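N-acetylmuramoyl-l-alanine amidase (Bartonella henselae, PDB 3NE8) probably hydrolyses the amide bond joining N-acetylmuramic acid to L-alanine in peptidoglycan, a zinc-dependent step in remodelling the bacterial cell wall during division. Local coordinates at residues 95-100 and 186-191; 106-111 and 172-177; 30-35 and 53-58. All coordinates share one frame; numbering follows the deposited sequence.

Contact 1: residues 95-100 and 186-191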
ATOM      1  N   THR A  95       3.662  -6.215  17.981  1.00 10.76           N
ATOM      2  CA  THR A  95       4.541  -6.467  16.846  1.00 11.16           C
ATOM      3  C   THR A  95       3.718  -7.083  15.727  1.00 10.42           C
ATOM      4  O   THR A  95       2.781  -7.848  15.986  1.00 10.95           O
ATOM      5  CB  THR A  95       5.646  -7.500  17.196  1.00 11.70           C
ATOM      6  OG1 THR A  95       6.172  -7.238  18.501  1.00 12.43           O
ATOM      7  CG2 THR A  95       6.787  -7.460  16.195  1.00 12.78           C
ATOM      8  N   VAL A  96       4.073  -6.771  14.483  1.00  9.74           N
ATOM      9  CA  VAL A  96       3.465  -7.419  13.325  1.00 10.23           C
ATOM     10  C   VAL A  96       4.548  -8.102  12.508  1.00 10.76           C
ATOM     11  O   VAL A  96       5.568  -7.479  12.160  1.00 11.83           O
ATOM     12  CB  VAL A  96       2.686  -6.439  12.431  1.00 11.64           C
ATOM     13  CG1 VAL A  96       1.942  -7.207  11.343  1.00 12.10           C
ATOM     14  CG2 VAL A  96       1.722  -5.605  13.249  1.00 13.57           C
ATOM     15  N   TYR A  97       4.337  -9.375  12.202  1.00  9.72           N
ATOM     16  CA  TYR A  97       5.256 -10.155  11.385  1.00  9.58           C
ATOM     17  C   TYR A  97       4.636 -10.514  10.046  1.00 10.01           C
ATOM     18  O   TYR A  97       3.456 -10.862   9.958  1.00  9.41           O
ATOM     19  CB  TYR A  97       5.669 -11.461  12.083  1.00 10.26           C
ATOM     20  CG  TYR A  97       6.422 -11.264  13.372  1.00 10.64           C
ATOM     21  CD1 TYR A  97       7.810 -11.301  13.395  1.00 11.48           C
ATOM     22  CD2 TYR A  97       5.751 -11.041  14.564  1.00 11.67           C
ATOM     23  CE1 TYR A  97       8.509 -11.119  14.584  1.00 12.55           C
ATOM     24  CE2 TYR A  97       6.434 -10.857  15.748  1.00 11.66           C
ATOM     25  CZ  TYR A  97       7.816 -10.894  15.757  1.00 11.17           C
ATOM     26  OH  TYR A  97       8.523 -10.696  16.933  1.00 13.33           O
ATOM     27  N   THR A  98       5.447 -10.421   8.999  1.00  9.77           N
ATOM     28  CA  THR A  98       5.110 -10.967   7.689  1.00  9.75           C
ATOM     29  C   THR A  98       6.082 -12.097   7.364  1.00  9.81           C
ATOM     30  O   THR A  98       7.081 -12.278   8.074  1.00 11.61           O
ATOM     31  CB  THR A  98       5.165  -9.886   6.599  1.00  9.76           C
ATOM     32  OG1 THR A  98       6.384  -9.139   6.717  1.00 11.33           O
ATOM     33  CG2 THR A  98       4.002  -8.937   6.770  1.00 10.91           C
ATOM     34  N   ILE A  99       5.812 -12.849   6.303  1.00 10.45           N
ATOM     35  CA  ILE A  99       6.635 -14.008   5.992  1.00 10.23           C
ATOM     36  C   ILE A  99       7.884 -13.611   5.209  1.00 11.98           C
ATOM     37  O   ILE A  99       7.873 -12.657   4.425  1.00 12.75           O
ATOM     38  CB  ILE A  99       5.842 -15.074   5.215  1.00 12.32           C
ATOM     39  CG1 ILE A  99       6.568 -16.426   5.275  1.00 15.76           C
ATOM     40  CG2 ILE A  99       5.600 -14.628   3.777  1.00 14.31           C
ATOM     41  CD1 ILE A  99       5.749 -17.597   4.781  1.00 17.03           C
ATOM     42  N   SER A 100       8.964 -14.351   5.427  1.00 12.47           N
ATOM     43  CA  SER A 100      10.207 -14.169   4.690  1.00 13.90           C
ATOM     44  C   SER A 100      11.051 -15.407   4.917  1.00 15.91           C
ATOM     45  O   SER A 100      10.997 -16.009   5.989  1.00 17.92           O
ATOM     46  CB  SER A 100      10.965 -12.953   5.208  1.00 15.13           C
ATOM     47  OG  SER A 100      12.193 -12.795   4.514  1.00 18.36           O
ATOM     48  N   SER A 186      -1.373 -12.178   4.549  1.00  8.66           N
ATOM     49  CA  SER A 186      -1.310 -12.783   5.876  1.00  8.80           C
ATOM     50  C   SER A 186      -0.312 -12.066   6.759  1.00  8.56           C
ATOM     51  O   SER A 186       0.821 -11.778   6.322  1.00  9.12           O
ATOM     52  CB  SER A 186      -0.882 -14.259   5.764  1.00  8.96           C
ATOM     53  OG  SER A 186      -1.808 -15.028   5.011  1.00  9.59           O
ATOM     54  N   VAL A 187      -0.708 -11.803   8.004  1.00  7.97           N
ATOM     55  CA  VAL A 187       0.216 -11.291   9.001  1.00  8.40           C
ATOM     56  C   VAL A 187       0.028 -12.046  10.306  1.00  8.15           C
ATOM     57  O   VAL A 187      -1.047 -12.613  10.567  1.00  8.71           O
ATOM     58  CB  VAL A 187       0.035  -9.768   9.262  1.00  8.52           C
ATOM     59  CG1 VAL A 187       0.222  -8.963   7.978  1.00 10.16           C
ATOM     60  CG2 VAL A 187      -1.319  -9.464   9.907  1.00 10.41           C
ATOM     61  N   LEU A 188       1.060 -12.022  11.139  1.00  8.68           N
ATOM     62  CA  LEU A 188       0.998 -12.557  12.486  1.00  8.55           C
ATOM     63  C   LEU A 188       1.182 -11.392  13.445  1.00  9.28           C
ATOM     64  O   LEU A 188       2.181 -10.666  13.375  1.00  9.83           O
ATOM     65  CB  LEU A 188       2.074 -13.629  12.690  1.00  9.85           C
ATOM     66  CG  LEU A 188       2.076 -14.365  14.033  1.00  9.18           C
ATOM     67  CD1 LEU A 188       2.632 -15.770  13.860  1.00 12.43           C
ATOM     68  CD2 LEU A 188       2.831 -13.607  15.108  1.00 11.37           C
ATOM     69  N   ILE A 189       0.209 -11.177  14.319  1.00  9.35           N
ATOM     70  CA  ILE A 189       0.280 -10.072  15.265  1.00  8.96           C
ATOM     71  C   ILE A 189       0.525 -10.601  16.657  1.00  8.91           C
ATOM     72  O   ILE A 189      -0.233 -11.440  17.152  1.00  9.86           O
ATOM     73  CB  ILE A 189      -1.002  -9.232  15.267  1.00  9.16           C
ATOM     74  CG1 ILE A 189      -1.237  -8.648  13.873  1.00 10.74           C
ATOM     75  CG2 ILE A 189      -0.915  -8.122  16.314  1.00 11.58           C
ATOM     76  CD1 ILE A 189      -2.478  -7.781  13.763  1.00 12.39           C
ATOM     77  N   GLU A 190       1.618 -10.159  17.272  1.00 10.22           N
ATOM     78  CA  GLU A 190       1.830 -10.394  18.693  1.00 10.65           C
ATOM     79  C   GLU A 190       1.146  -9.253  19.410  1.00 11.69           C
ATOM     80  O   GLU A 190       1.545  -8.094  19.270  1.00 12.20           O
ATOM     81  CB  GLU A 190       3.318 -10.409  19.046  1.00 12.65           C
ATOM     82  CG  GLU A 190       4.095 -11.554  18.430  1.00 12.96           C
ATOM     83  CD  GLU A 190       3.851 -12.898  19.089  1.00 12.93           C
ATOM     84  OE1 GLU A 190       3.207 -12.963  20.159  1.00 11.99           O
ATOM     85  OE2 GLU A 190       4.329 -13.910  18.517  1.00 13.95           O
ATOM     86  N   ILE A 191       0.083  -9.550  20.143  1.00 10.98           N
ATOM     87  CA  ILE A 191      -0.567  -8.444  20.807  0.58 12.94           C
ATOM     88  C   ILE A 191       0.289  -7.974  21.978  1.00 11.23           C
ATOM     89  O   ILE A 191       0.220  -6.793  22.328  1.00 12.79           O
ATOM     90  CB  ILE A 191      -1.994  -8.747  21.204  0.58 12.08           C
ATOM     91  CG1 ILE A 191      -2.009  -9.966  22.111  0.58  9.65           C
ATOM     92  CG2 ILE A 191      -2.836  -8.967  19.957  0.58 16.75           C
ATOM     93  CD1 ILE A 191      -3.346 -10.228  22.762  0.58 15.37           C
TER
HETATM   94  O   HOH W   1       3.225 -12.372   4.987  1.00 11.18           O

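Contact 2: residues 106-111 and 172-177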
ATOM      1  N   ALA A 106      17.409 -11.793  15.033  1.00 18.70           N
ATOM      2  CA  ALA A 106      17.550 -13.044  15.763  1.00 18.87           C
ATOM      3  C   ALA A 106      16.328 -13.409  16.598  1.00 20.83           C
ATOM      4  O   ALA A 106      16.025 -14.587  16.754  1.00 20.72           O
ATOM      5  CB  ALA A 106      18.802 -13.010  16.634  1.00 21.79           C
ATOM      6  N   ILE A 107      15.645 -12.411  17.150  1.00 18.83           N
ATOM      7  CA  ILE A 107      14.445 -12.675  17.938  1.00 20.22           C
ATOM      8  C   ILE A 107      13.340 -13.239  17.049  1.00 16.20           C
ATOM      9  O   ILE A 107      12.679 -14.223  17.400  1.00 17.86           O
ATOM     10  CB  ILE A 107      13.937 -11.401  18.653  1.00 20.29           C
ATOM     11  CG1 ILE A 107      14.889 -11.005  19.787  1.00 24.28           C
ATOM     12  CG2 ILE A 107      12.531 -11.613  19.192  1.00 23.49           C
ATOM     13  CD1 ILE A 107      14.869 -11.952  20.973  1.00 32.50           C
ATOM     14  N   ALA A 108      13.132 -12.606  15.901  1.00 16.04           N
ATOM     15  CA  ALA A 108      12.131 -13.064  14.944  1.00 13.89           C
ATOM     16  C   ALA A 108      12.445 -14.482  14.468  1.00 13.68           C
ATOM     17  O   ALA A 108      11.546 -15.326  14.354  1.00 15.35           O
ATOM     18  CB  ALA A 108      12.061 -12.107  13.775  1.00 14.23           C
ATOM     19  N   LYS A 109      13.716 -14.750  14.189  1.00 15.91           N
ATOM     20  CA  LYS A 109      14.117 -16.060  13.699  1.00 15.87           C
ATOM     21  C   LYS A 109      13.804 -17.144  14.728  1.00 16.48           C
ATOM     22  O   LYS A 109      13.244 -18.193  14.402  1.00 16.61           O
ATOM     23  CB  LYS A 109      15.611 -16.060  13.362  1.00 17.31           C
ATOM     24  CG  LYS A 109      16.098 -17.347  12.719  1.00 21.43           C
ATOM     25  CD  LYS A 109      17.600 -17.300  12.466  1.00 28.23           C
ATOM     26  CE  LYS A 109      18.121 -18.650  12.010  1.00 37.58           C
ATOM     27  NZ  LYS A 109      17.553 -19.035  10.693  1.00 41.69           N
ATOM     28  N   SER A 110      14.163 -16.886  15.977  1.00 16.09           N
ATOM     29  CA  SER A 110      13.942 -17.855  17.038  1.00 17.46           C
ATOM     30  C   SER A 110      12.452 -18.035  17.298  1.00 16.28           C
ATOM     31  O   SER A 110      11.989 -19.143  17.562  1.00 16.66           O
ATOM     32  CB  SER A 110      14.645 -17.407  18.318  1.00 18.12           C
ATOM     33  OG  SER A 110      14.618 -18.435  19.287  1.00 22.55           O
ATOM     34  N   LEU A 111      11.702 -16.937  17.226  1.00 14.40           N
ATOM     35  CA  LEU A 111      10.263 -17.006  17.454  1.00 13.69           C
ATOM     36  C   LEU A 111       9.581 -17.884  16.409  1.00 14.76           C
ATOM     37  O   LEU A 111       8.760 -18.731  16.751  1.00 14.82           O
ATOM     38  CB  LEU A 111       9.649 -15.608  17.469  1.00 13.48           C
ATOM     39  CG  LEU A 111       8.129 -15.525  17.634  1.00 13.31           C
ATOM     40  CD1 LEU A 111       7.662 -16.136  18.960  1.00 16.22           C
ATOM     41  CD2 LEU A 111       7.676 -14.075  17.506  1.00 17.32           C
ATOM     42  N   ARG A 172       8.383  -6.869  11.692  1.00 12.73           N
ATOM     43  CA  ARG A 172       9.451  -7.847  11.552  1.00 12.72           C
ATOM     44  C   ARG A 172       9.010  -8.964  10.616  1.00 12.59           C
ATOM     45  O   ARG A 172       7.889  -8.958  10.098  1.00 11.34           O
ATOM     46  CB  ARG A 172       9.863  -8.386  12.923  1.00 12.64           C
ATOM     47  CG  ARG A 172      10.333  -7.282  13.854  1.00 14.56           C
ATOM     48  CD  ARG A 172      10.880  -7.791  15.168  1.00 16.83           C
ATOM     49  NE  ARG A 172      11.247  -6.671  16.033  1.00 15.93           N
ATOM     50  CZ  ARG A 172      12.155  -6.732  17.000  1.00 16.45           C
ATOM     51  NH1 ARG A 172      12.809  -7.861  17.237  1.00 17.14           N
ATOM     52  NH2 ARG A 172      12.404  -5.652  17.731  1.00 17.84           N
ATOM     53  N   TYR A 173       9.892  -9.926  10.371  1.00 11.21           N
ATOM     54  CA  TYR A 173       9.555 -11.002   9.446  1.00 12.57           C
ATOM     55  C   TYR A 173      10.435 -12.218   9.661  1.00 11.93           C
ATOM     56  O   TYR A 173      11.576 -12.113  10.122  1.00 12.49           O
ATOM     57  CB  TYR A 173       9.598 -10.529   7.985  1.00 13.06           C
ATOM     58  CG  TYR A 173      10.796  -9.682   7.643  1.00 16.06           C
ATOM     59  CD1 TYR A 173      11.993 -10.260   7.255  1.00 15.02           C
ATOM     60  CD2 TYR A 173      10.718  -8.297   7.687  1.00 19.12           C
ATOM     61  CE1 TYR A 173      13.096  -9.478   6.938  1.00 20.57           C
ATOM     62  CE2 TYR A 173      11.810  -7.509   7.371  1.00 22.58           C
ATOM     63  CZ  TYR A 173      12.990  -8.109   6.998  1.00 17.88           C
ATOM     64  OH  TYR A 173      14.086  -7.334   6.679  1.00 27.54           O
ATOM     65  N   ALA A 174       9.872 -13.380   9.364  1.00 12.41           N
ATOM     66  CA  ALA A 174      10.581 -14.642   9.471  1.00 13.03           C
ATOM     67  C   ALA A 174       9.723 -15.703   8.812  1.00 12.58           C
ATOM     68  O   ALA A 174       8.627 -15.412   8.332  1.00 12.84           O
ATOM     69  CB  ALA A 174      10.866 -14.998  10.933  1.00 15.83           C
ATOM     70  N   ASP A 175      10.218 -16.934   8.784  1.00 13.40           N
ATOM     71  CA  ASP A 175       9.580 -17.996   8.021  1.00 12.49           C
ATOM     72  C   ASP A 175       8.484 -18.701   8.832  1.00 12.27           C
ATOM     73  O   ASP A 175       8.607 -19.878   9.184  1.00 15.13           O
ATOM     74  CB  ASP A 175      10.655 -18.982   7.558  1.00 15.53           C
ATOM     75  CG  ASP A 175      10.146 -19.981   6.546  1.00 20.47           C
ATOM     76  OD1 ASP A 175       9.125 -19.719   5.877  1.00 18.83           O
ATOM     77  OD2 ASP A 175      10.793 -21.041   6.412  1.00 26.88           O
ATOM     78  N   PHE A 176       7.417 -17.972   9.131  1.00 10.92           N
ATOM     79  CA  PHE A 176       6.269 -18.517   9.864  1.00 10.83           C
ATOM     80  C   PHE A 176       5.387 -19.360   8.937  1.00 11.33           C
ATOM     81  O   PHE A 176       4.840 -18.847   7.952  1.00 11.97           O
ATOM     82  CB  PHE A 176       5.419 -17.381  10.438  1.00 11.38           C
ATOM     83  CG  PHE A 176       6.076 -16.621  11.554  1.00 11.29           C
ATOM     84  CD1 PHE A 176       5.996 -17.074  12.858  1.00 12.67           C
ATOM     85  CD2 PHE A 176       6.755 -15.439  11.301  1.00 11.70           C
ATOM     86  CE1 PHE A 176       6.596 -16.365  13.893  1.00 13.76           C
ATOM     87  CE2 PHE A 176       7.351 -14.729  12.327  1.00 13.79           C
ATOM     88  CZ  PHE A 176       7.272 -15.185  13.620  1.00 14.60           C
ATOM     89  N   GLN A 177       5.233 -20.642   9.254  1.00 11.23           N
ATOM     90  CA  GLN A 177       4.442 -21.525   8.403  0.65 11.08           C
ATOM     91  C   GLN A 177       2.967 -21.128   8.319  1.00 10.59           C
ATOM     92  O   GLN A 177       2.304 -21.401   7.319  1.00 11.49           O
ATOM     93  CB  GLN A 177       4.580 -22.982   8.857  0.65 13.64           C
ATOM     94  CG  GLN A 177       5.990 -23.531   8.724  0.65 16.77           C
ATOM     95  CD  GLN A 177       6.595 -23.250   7.366  0.65 23.27           C
ATOM     96  OE1 GLN A 177       6.239 -23.883   6.369  0.65 25.92           O
ATOM     97  NE2 GLN A 177       7.512 -22.292   7.314  0.65 27.80           N
TER

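Contact 3: residues 30-35 and 53-58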
ATOM      1  N   ASP A  30      -5.841 -18.975  25.473  1.00  9.45           N
ATOM      2  CA  ASP A  30      -7.068 -18.320  25.917  1.00  9.48           C
ATOM      3  C   ASP A  30      -7.088 -16.834  25.577  1.00  9.48           C
ATOM      4  O   ASP A  30      -8.121 -16.288  25.197  1.00 10.14           O
ATOM      5  CB  ASP A  30      -7.289 -18.536  27.416  1.00 11.48           C
ATOM      6  CG  ASP A  30      -7.491 -20.010  27.778  1.00 13.47           C
ATOM      7  OD1 ASP A  30      -8.107 -20.749  26.986  1.00 15.27           O
ATOM      8  OD2 ASP A  30      -7.016 -20.424  28.855  1.00 18.21           O
ATOM      9  N   VAL A  31      -5.939 -16.183  25.704  1.00  9.38           N
ATOM     10  CA  VAL A  31      -5.812 -14.780  25.345  1.00  9.52           C
ATOM     11  C   VAL A  31      -6.069 -14.581  23.851  1.00  8.74           C
ATOM     12  O   VAL A  31      -6.743 -13.629  23.452  1.00  9.30           O
ATOM     13  CB  VAL A  31      -4.395 -14.244  25.693  1.00 10.51           C
ATOM     14  CG1 VAL A  31      -4.161 -12.853  25.090  1.00 14.65           C
ATOM     15  CG2 VAL A  31      -4.181 -14.229  27.197  1.00 15.61           C
ATOM     16  N   THR A  32      -5.507 -15.450  23.022  1.00  8.24           N
ATOM     17  CA  THR A  32      -5.648 -15.239  21.585  1.00  8.54           C
ATOM     18  C   THR A  32      -7.105 -15.435  21.129  1.00  7.97           C
ATOM     19  O   THR A  32      -7.577 -14.704  20.260  1.00  8.63           O
ATOM     20  CB  THR A  32      -4.732 -16.159  20.772  1.00  8.00           C
ATOM     21  OG1 THR A  32      -5.115 -17.524  21.011  1.00  8.83           O
ATOM     22  CG2 THR A  32      -3.256 -15.932  21.126  1.00 10.45           C
ATOM     23  N   LEU A  33      -7.806 -16.424  21.700  1.00  7.79           N
ATOM     24  CA  LEU A  33      -9.217 -16.641  21.379  1.00  8.87           C
ATOM     25  C   LEU A  33     -10.044 -15.441  21.836  1.00  8.87           C
ATOM     26  O   LEU A  33     -10.902 -14.958  21.091  1.00  9.34           O
ATOM     27  CB  LEU A  33      -9.721 -17.949  21.996  1.00  9.38           C
ATOM     28  CG  LEU A  33     -11.177 -18.332  21.719  1.00  8.81           C
ATOM     29  CD1 LEU A  33     -11.435 -18.474  20.225  1.00 10.72           C
ATOM     30  CD2 LEU A  33     -11.525 -19.625  22.438  1.00 11.14           C
ATOM     31  N   ALA A  34      -9.775 -14.943  23.045  1.00  8.58           N
ATOM     32  CA  ALA A  34     -10.520 -13.793  23.556  1.00  8.94           C
ATOM     33  C   ALA A  34     -10.267 -12.575  22.673  1.00  8.90           C
ATOM     34  O   ALA A  34     -11.167 -11.783  22.386  1.00  9.10           O
ATOM     35  CB  ALA A  34     -10.134 -13.497  25.007  1.00  9.87           C
ATOM     36  N   PHE A  35      -9.016 -12.383  22.275  1.00  7.88           N
ATOM     37  CA  PHE A  35      -8.689 -11.252  21.416  1.00  8.64           C
ATOM     38  C   PHE A  35      -9.367 -11.384  20.053  1.00  8.46           C
ATOM     39  O   PHE A  35      -9.901 -10.407  19.518  1.00  8.63           O
ATOM     40  CB  PHE A  35      -7.180 -11.086  21.254  1.00  8.80           C
ATOM     41  CG  PHE A  35      -6.812  -9.805  20.560  1.00  9.12           C
ATOM     42  CD1 PHE A  35      -6.637  -8.641  21.292  1.00 12.40           C
ATOM     43  CD2 PHE A  35      -6.719  -9.751  19.180  1.00  9.31           C
ATOM     44  CE1 PHE A  35      -6.328  -7.447  20.660  1.00 13.21           C
ATOM     45  CE2 PHE A  35      -6.415  -8.550  18.541  1.00 11.19           C
ATOM     46  CZ  PHE A  35      -6.222  -7.405  19.290  1.00 13.98           C
ATOM     47  N   LEU A  53     -13.453 -17.236  12.113  1.00  9.53           N
ATOM     48  CA  LEU A  53     -12.321 -17.663  12.922  1.00  8.34           C
ATOM     49  C   LEU A  53     -11.896 -19.081  12.519  1.00  8.92           C
ATOM     50  O   LEU A  53     -12.747 -19.912  12.181  1.00 10.18           O
ATOM     51  CB  LEU A  53     -12.694 -17.636  14.409  1.00  9.23           C
ATOM     52  CG  LEU A  53     -12.446 -16.333  15.170  1.00 10.56           C
ATOM     53  CD1 LEU A  53     -13.170 -15.137  14.542  1.00 10.37           C
ATOM     54  CD2 LEU A  53     -12.838 -16.482  16.635  1.00 11.66           C
ATOM     55  N   THR A  54     -10.595 -19.366  12.557  1.00  8.55           N
ATOM     56  CA  THR A  54     -10.137 -20.732  12.309  1.00  8.34           C
ATOM     57  C   THR A  54     -10.675 -21.704  13.369  1.00  9.06           C
ATOM     58  O   THR A  54     -10.954 -22.857  13.064  1.00  9.31           O
ATOM     59  CB  THR A  54      -8.608 -20.819  12.259  1.00  8.24           C
ATOM     60  OG1 THR A  54      -8.088 -20.298  13.479  1.00  8.37           O
ATOM     61  CG2 THR A  54      -8.054 -20.031  11.063  1.00  8.39           C
ATOM     62  N   ARG A  55     -10.736 -21.242  14.615  1.00  8.85           N
ATOM     63  CA  ARG A  55     -11.381 -21.960  15.712  1.00  9.21           C
ATOM     64  C   ARG A  55     -12.147 -20.947  16.532  1.00  9.19           C
ATOM     65  O   ARG A  55     -11.692 -19.812  16.727  1.00  9.46           O
ATOM     66  CB  ARG A  55     -10.362 -22.675  16.604  1.00  9.93           C
ATOM     67  CG  ARG A  55      -9.446 -21.737  17.399  1.00 10.28           C
ATOM     68  CD  ARG A  55      -8.415 -22.513  18.200  1.00 11.07           C
ATOM     69  NE  ARG A  55      -7.468 -21.668  18.932  1.00  9.94           N
ATOM     70  CZ  ARG A  55      -7.590 -21.318  20.210  1.00  8.24           C
ATOM     71  NH1 ARG A  55      -8.651 -21.705  20.911  1.00  9.79           N
ATOM     72  NH2 ARG A  55      -6.653 -20.589  20.795  1.00  8.78           N
ATOM     73  N   ASP A  56     -13.324 -21.358  16.998  1.00  9.88           N
ATOM     74  CA  ASP A  56     -14.107 -20.563  17.939  1.00 11.48           C
ATOM     75  C   ASP A  56     -14.430 -21.412  19.162  1.00 10.26           C
ATOM     76  O   ASP A  56     -15.533 -21.367  19.719  1.00 12.02           O
ATOM     77  CB  ASP A  56     -15.370 -20.004  17.289  1.00 11.18           C
ATOM     78  CG  ASP A  56     -15.951 -18.828  18.052  1.00 10.38           C
ATOM     79  OD1 ASP A  56     -17.096 -18.457  17.746  1.00 12.08           O
ATOM     80  OD2 ASP A  56     -15.280 -18.293  18.962  1.00 11.41           O
ATOM     81  N   SER A  57     -13.437 -22.189  19.566  1.00 11.08           N
ATOM     82  CA  SER A  57     -13.514 -23.073  20.715  1.00 10.54           C
ATOM     83  C   SER A  57     -12.098 -23.523  21.015  1.00 10.10           C
ATOM     84  O   SER A  57     -11.157 -23.198  20.274  1.00 10.58           O
ATOM     85  CB  SER A  57     -14.385 -24.285  20.406  1.00 13.20           C
ATOM     86  OG  SER A  57     -13.791 -25.092  19.408  1.00 14.29           O
ATOM     87  N   ASP A  58     -11.951 -24.284  22.092  1.00 11.45           N
ATOM     88  CA  ASP A  58     -10.647 -24.726  22.553  1.00 11.35           C
ATOM     89  C   ASP A  58     -10.281 -26.037  21.873  1.00 11.42           C
ATOM     90  O   ASP A  58     -10.497 -27.116  22.432  1.00 16.52           O
ATOM     91  CB  ASP A  58     -10.666 -24.901  24.072  1.00 14.99           C
ATOM     92  CG  ASP A  58      -9.307 -25.217  24.630  1.00 15.33           C
ATOM     93  OD1 ASP A  58      -8.313 -24.773  24.041  1.00 15.07           O
ATOM     94  OD2 ASP A  58      -9.237 -25.913  25.662  1.00 22.29           O
TER

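Contact 1: residues 95-100 and 186-191
The methylene CG of E190 sits at the edge of the Y97 ring, 3.6 Å from CE2 and near the ring plane. The E190 chain bends at its second torsion (chi2 -75°), and its carboxylate plane stands nearly perpendicular to the ring. OE1 is hydrogen-bonded to the backbone N of D84, a zinc ligand. The L188 carbonyl oxygen also lies at this ring's edge, in its plane. L188 CD2 is 3.9 Å from Y97 CD2, and the two side chains run side by side in one direction. The rings of Y97 and F176 also meet edge to face. Y97 OH and T95 OG1 both hydrogen-bond to Y193 OH.

Strands 95-99 and 186-190 are antiparallel neighbours in the central mixed sheet of this zinc amidase domain. T95 with E190 and Y97 with L188 are hydrogen-bonded pairs. The Y97 N to L188 O bond is 2.8 Å and almost straight, at 171°. V96 with I189 is the non-hydrogen-bonded pair between them.

V96 and I189 point to the other face, where helix 135-161 packs. CG1 of V96, anti to the backbone N (chi1 -173°), is turned toward V187 and lies 3.8 Å from its CB. CG2 of V96 faces I189 CG1 at a looser 4.3 Å. CG1 of V187 fits between V96 CG1 and T98 CG2, the latter 4.0 Å away. Past the last direct bond a water bridges the strands, accepting from I99 N (2.9 Å) and donating to S186 O (2.8 Å).

Contact 2: residues 106-111 and 172-177
I107 touches R172 at the start of the helical segment. Its CB lies 4.0 Å from R172 NH1, at the edge of the guanidinium group and near its plane. The R172 chain is extended from CG to NE, which carries the charge along the helix start. There NH1 forms a salt bridge with D105, while NH2 and NE bond to the carbonyls of N168 and N169.

A108 comes next and is buried against the strand. Its CB points toward it, 3.7 Å from the carbonyl O of Y173 and 4.2 Å from A174 CB. The A174 methyl in turn sits 3.5 Å from A108 O. Two small side chains let backbone come close to backbone here.

Helix 106-116 follows strand 94-99 in the chain and lies over strand 170-174, the outermost strand on this side of the mixed sheet. The axes of segments 106-111 and 172-174 approach to 7.4 Å and make an angle of 43°. K109 points away from the strand, though its CA is 5.7 Å from that of A174.

L111 closes the segment. With CG anti to the backbone N (chi1 177°), the branch point itself also lies against the F176 ring, and CD2 meets CZ at 4.1 Å, at the ring edge. The two side chains cross at a slant. After A174 the chain bends through an inverse gamma turn centred on D175, and the F176 ring then comes back against the helix. One turn beyond L111, the same helix carries the zinc ligand E115.

Contact 3: residues 30-35 and 53-58
R55 NH2 lies 3.4 Å from T32 OG1 and hydrogen-bonds to the carbonyl oxygens of K29 and G12. T32 OG1 is also hydrogen-bonded to G12 O, so this carbonyl ties the helix and the loop together. The other guanidinium nitrogens are held as well. NE bonds to P11 O, and NH1 bonds to S57 O at 3.0 Å, with an N-H...O angle of 158°. S57 O lies in the guanidinium plane, but the donor stands above the carbonyl plane. With backbone partners at all three nitrogens, the group has little freedom to rotate.

Strand 5-11, helix 28-45 and strand 49-53 form a beta-alpha-beta crossover, with the two strands parallel neighbours in the sheet. Residues 53-58 are the end of the second strand and the loop after it, which folds over the helix.

L33 is the bump that packs into the inner side of this loop. Chi1 of -179° carries CG out from the helix, and chi2 of 59° then sets the two methyls on different parts of the loop. CD2 lies 3.9 Å from R55 NH1 and also faces the S57 carbonyl carbon. CD1 packs 3.8 Å from R55 O, a buried oxygen with no hydrogen-bonding partner in the model. CD1 also meets L53 CD2 at 4.3 Å. It lies 4.1 Å from D56 OD2, whose carboxylate forms salt bridges with R37 and R40 further along helix 28-45.

Overall arrangement
Contacts 1 and 2 are direct neighbours, with centres about 9 Å apart. They share the sheet: R172 N lies 2.9 Å from V96 O and R172 O lies 3.1 Å from T98 N, both probable hydrogen bonds. Contact 3 centres about 17 Å from contact 1. The two meet where I191 CD1 packs 3.6 Å from V31 CG1. Contacts 2 and 3 lie on opposite sides of the chain's centre, with nearest atoms about 11 Å apart. All three approach the zinc bound by H13, E28, H82, D84 and E115. The side chain of E190 is about 5 Å from it, and those of L111 and T32 about 6 Å.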